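PDB 4OIF: beta-galactosidase from Geobacillus stearothermophilus, which probably hydrolyses terminal non-reducing beta-D-galactose residues of beta-D-galactosides, as a zinc-containing, homotrimeric intracellular enzyme of glycoside hydrolase family 42. Local coordinates for residues W196-T201 and H215-L220. Sequence-based numbering, arbitrary orientation.
Sequences WSHTYT and HTIHGL
Trp196, His198 and Tyr200 reach across to Thr216, Ile217 and Leu220 where an excursion of the family 42 TIM-barrel domain returns to enter helix 218-246, with Ile217 at its N-cap position. His198 holds CG anti to its carbonyl carbon (chi1 -76°), which turns the imidazole toward Thr216 and Ile217. Ile217 enters between His198 and Tyr200: its extended chain (chi2 179°) carries CD1 to 3.5 Å from Tyr200 OH, while CG1 passes 3.7 Å from His198 ND1 as the two side chains run past each other in opposite senses. Leu220 crosses the tyrosine at about a right angle, CD2 lying 4.0 Å from Tyr200 OH. Trp191 of helix 184-191 also packs on Tyr200, Ile217 and Leu220. Thr216 meets the six-membered end of the Trp196 indole at its edge, CG2 in the ring plane and 3.9 Å from CZ3. The contact is built into the trimer interface: Trp196 meets the ring of Phe53 of the second subunit, and His198 NE2 donates to Gly118 O of that subunit, the stronger hold on the imidazole, to which a weak water bond at ND1 at most adds. Thr216 OG1 is hydrogen-bonded to Glu214 OE1 as well as to this water. The water lies in the imidazole plane, accepts the weak 3.0 Å bond from His198 ND1 and donates a 2.8 Å bond to Thr216 OG1.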
loop_
_atom_site.group_PDB
_atom_site.type_symbol
_atom_site.label_atom_id
_atom_site.label_comp_id
_atom_site.label_asym_id
_atom_site.label_seq_id
_atom_site.Cartn_x
_atom_site.Cartn_y
_atom_site.Cartn_z
ATOM N N TRP A 196 -3.055 23.840 18.520
ATOM C CA TRP A 196 -4.259 23.029 18.295
ATOM C C TRP A 196 -4.998 22.689 19.596
ATOM O O TRP A 196 -5.650 21.651 19.694
ATOM C CB TRP A 196 -3.913 21.741 17.529
ATOM C CG TRP A 196 -3.603 21.995 16.084
ATOM C CD1 TRP A 196 -3.667 23.186 15.437
ATOM C CD2 TRP A 196 -3.176 21.035 15.115
ATOM N NE1 TRP A 196 -3.308 23.034 14.120
ATOM C CE2 TRP A 196 -3.003 21.719 13.896
ATOM C CE3 TRP A 196 -2.909 19.664 15.162
ATOM C CZ2 TRP A 196 -2.571 21.080 12.732
ATOM C CZ3 TRP A 196 -2.485 19.029 14.000
ATOM C CH2 TRP A 196 -2.318 19.736 12.806
ATOM N N SER A 197 -4.870 23.575 20.582
ATOM C CA SER A 197 -5.683 23.554 21.799
ATOM C C SER A 197 -5.523 22.230 22.560
ATOM O O SER A 197 -6.477 21.695 23.134
ATOM C CB SER A 197 -7.158 23.825 21.458
ATOM O OG SER A 197 -7.888 24.220 22.612
ATOM N N HIS A 198 -4.289 21.739 22.579
ATOM C CA HIS A 198 -3.968 20.437 23.135
ATOM C C HIS A 198 -3.483 20.502 24.584
ATOM O O HIS A 198 -3.115 19.481 25.159
ATOM C CB HIS A 198 -2.916 19.757 22.254
ATOM C CG HIS A 198 -3.475 19.216 20.973
ATOM N ND1 HIS A 198 -2.696 18.950 19.864
ATOM C CD2 HIS A 198 -4.743 18.889 20.630
ATOM C CE1 HIS A 198 -3.461 18.476 18.897
ATOM N NE2 HIS A 198 -4.708 18.430 19.336
ATOM N N THR A 199 -3.510 21.695 25.173
ATOM C CA THR A 199 -3.046 21.880 26.544
ATOM C C THR A 199 -3.751 20.948 27.531
ATOM O O THR A 199 -4.984 20.872 27.577
ATOM C CB THR A 199 -3.244 23.329 27.019
ATOM O OG1 THR A 199 -2.672 24.235 26.064
ATOM C CG2 THR A 199 -2.594 23.538 28.387
ATOM N N TYR A 200 -2.957 20.231 28.316
ATOM C CA TYR A 200 -3.513 19.287 29.275
ATOM C C TYR A 200 -3.746 19.974 30.605
ATOM O O TYR A 200 -2.868 20.670 31.106
ATOM C CB TYR A 200 -2.581 18.089 29.459
ATOM C CG TYR A 200 -2.368 17.269 28.212
ATOM C CD1 TYR A 200 -3.363 16.416 27.731
ATOM C CD2 TYR A 200 -1.174 17.343 27.506
ATOM C CE1 TYR A 200 -3.169 15.646 26.584
ATOM C CE2 TYR A 200 -0.970 16.578 26.363
ATOM C CZ TYR A 200 -1.967 15.733 25.911
ATOM O OH TYR A 200 -1.762 14.982 24.773
ATOM N N THR A 201 -4.921 19.773 31.188
ATOM C CA THR A 201 -5.234 20.415 32.458
ATOM C C THR A 201 -5.359 19.403 33.595
ATOM O O THR A 201 -5.649 19.768 34.731
ATOM C CB THR A 201 -6.522 21.264 32.354
ATOM O OG1 THR A 201 -7.529 20.544 31.631
ATOM C CG2 THR A 201 -6.227 22.566 31.627
ATOM N N HIS A 215 -1.564 11.893 17.492
ATOM C CA HIS A 215 -0.299 11.489 16.891
ATOM C C HIS A 215 0.403 12.701 16.287
ATOM O O HIS A 215 1.357 12.561 15.526
ATOM C CB HIS A 215 -0.525 10.406 15.831
ATOM C CG HIS A 215 -1.586 10.757 14.841
ATOM N ND1 HIS A 215 -1.365 11.623 13.791
ATOM C CD2 HIS A 215 -2.887 10.385 14.759
ATOM C CE1 HIS A 215 -2.482 11.765 13.099
ATOM N NE2 HIS A 215 -3.420 11.022 13.666
ATOM N N THR A 216 -0.086 13.887 16.641
ATOM C CA THR A 216 0.406 15.147 16.092
ATOM C C THR A 216 1.203 15.977 17.107
ATOM O O THR A 216 1.626 17.100 16.803
ATOM C CB THR A 216 -0.758 16.025 15.565
ATOM O OG1 THR A 216 -1.578 16.453 16.666
ATOM C CG2 THR A 216 -1.607 15.252 14.575
ATOM N N ILE A 217 1.399 15.447 18.313
ATOM C CA ILE A 217 2.261 16.116 19.288
ATOM C C ILE A 217 3.612 15.390 19.363
ATOM O O ILE A 217 3.707 14.289 19.900
ATOM C CB ILE A 217 1.615 16.188 20.693
ATOM C CG1 ILE A 217 0.171 16.703 20.618
ATOM C CG2 ILE A 217 2.430 17.084 21.609
ATOM C CD1 ILE A 217 -0.536 16.766 21.986
ATOM N N HIS A 218 4.647 16.020 18.812
ATOM C CA HIS A 218 5.964 15.410 18.706
ATOM C C HIS A 218 6.540 15.030 20.065
ATOM O O HIS A 218 7.123 13.962 20.218
ATOM C CB HIS A 218 6.940 16.350 17.989
ATOM C CG HIS A 218 6.590 16.622 16.555
ATOM N ND1 HIS A 218 6.455 15.620 15.616
ATOM C CD2 HIS A 218 6.375 17.787 15.895
ATOM C CE1 HIS A 218 6.159 16.157 14.443
ATOM N NE2 HIS A 218 6.096 17.469 14.586
ATOM N N GLY A 219 6.378 15.902 21.050
ATOM C CA GLY A 219 6.946 15.672 22.371
ATOM C C GLY A 219 6.317 14.471 23.043
ATOM O O GLY A 219 6.988 13.720 23.755
ATOM N N LEU A 220 5.019 14.286 22.805
ATOM C CA LEU A 220 4.318 13.100 23.273
ATOM C C LEU A 220 4.875 11.862 22.581
ATOM O O LEU A 220 5.139 10.863 23.231
ATOM C CB LEU A 220 2.808 13.219 23.037
ATOM C CG LEU A 220 1.967 11.945 23.204
ATOM C CD1 LEU A 220 2.165 11.299 24.577
ATOM C CD2 LEU A 220 0.486 12.217 22.957
HETATM O O HOH W 1 -0.440 18.759 17.830
#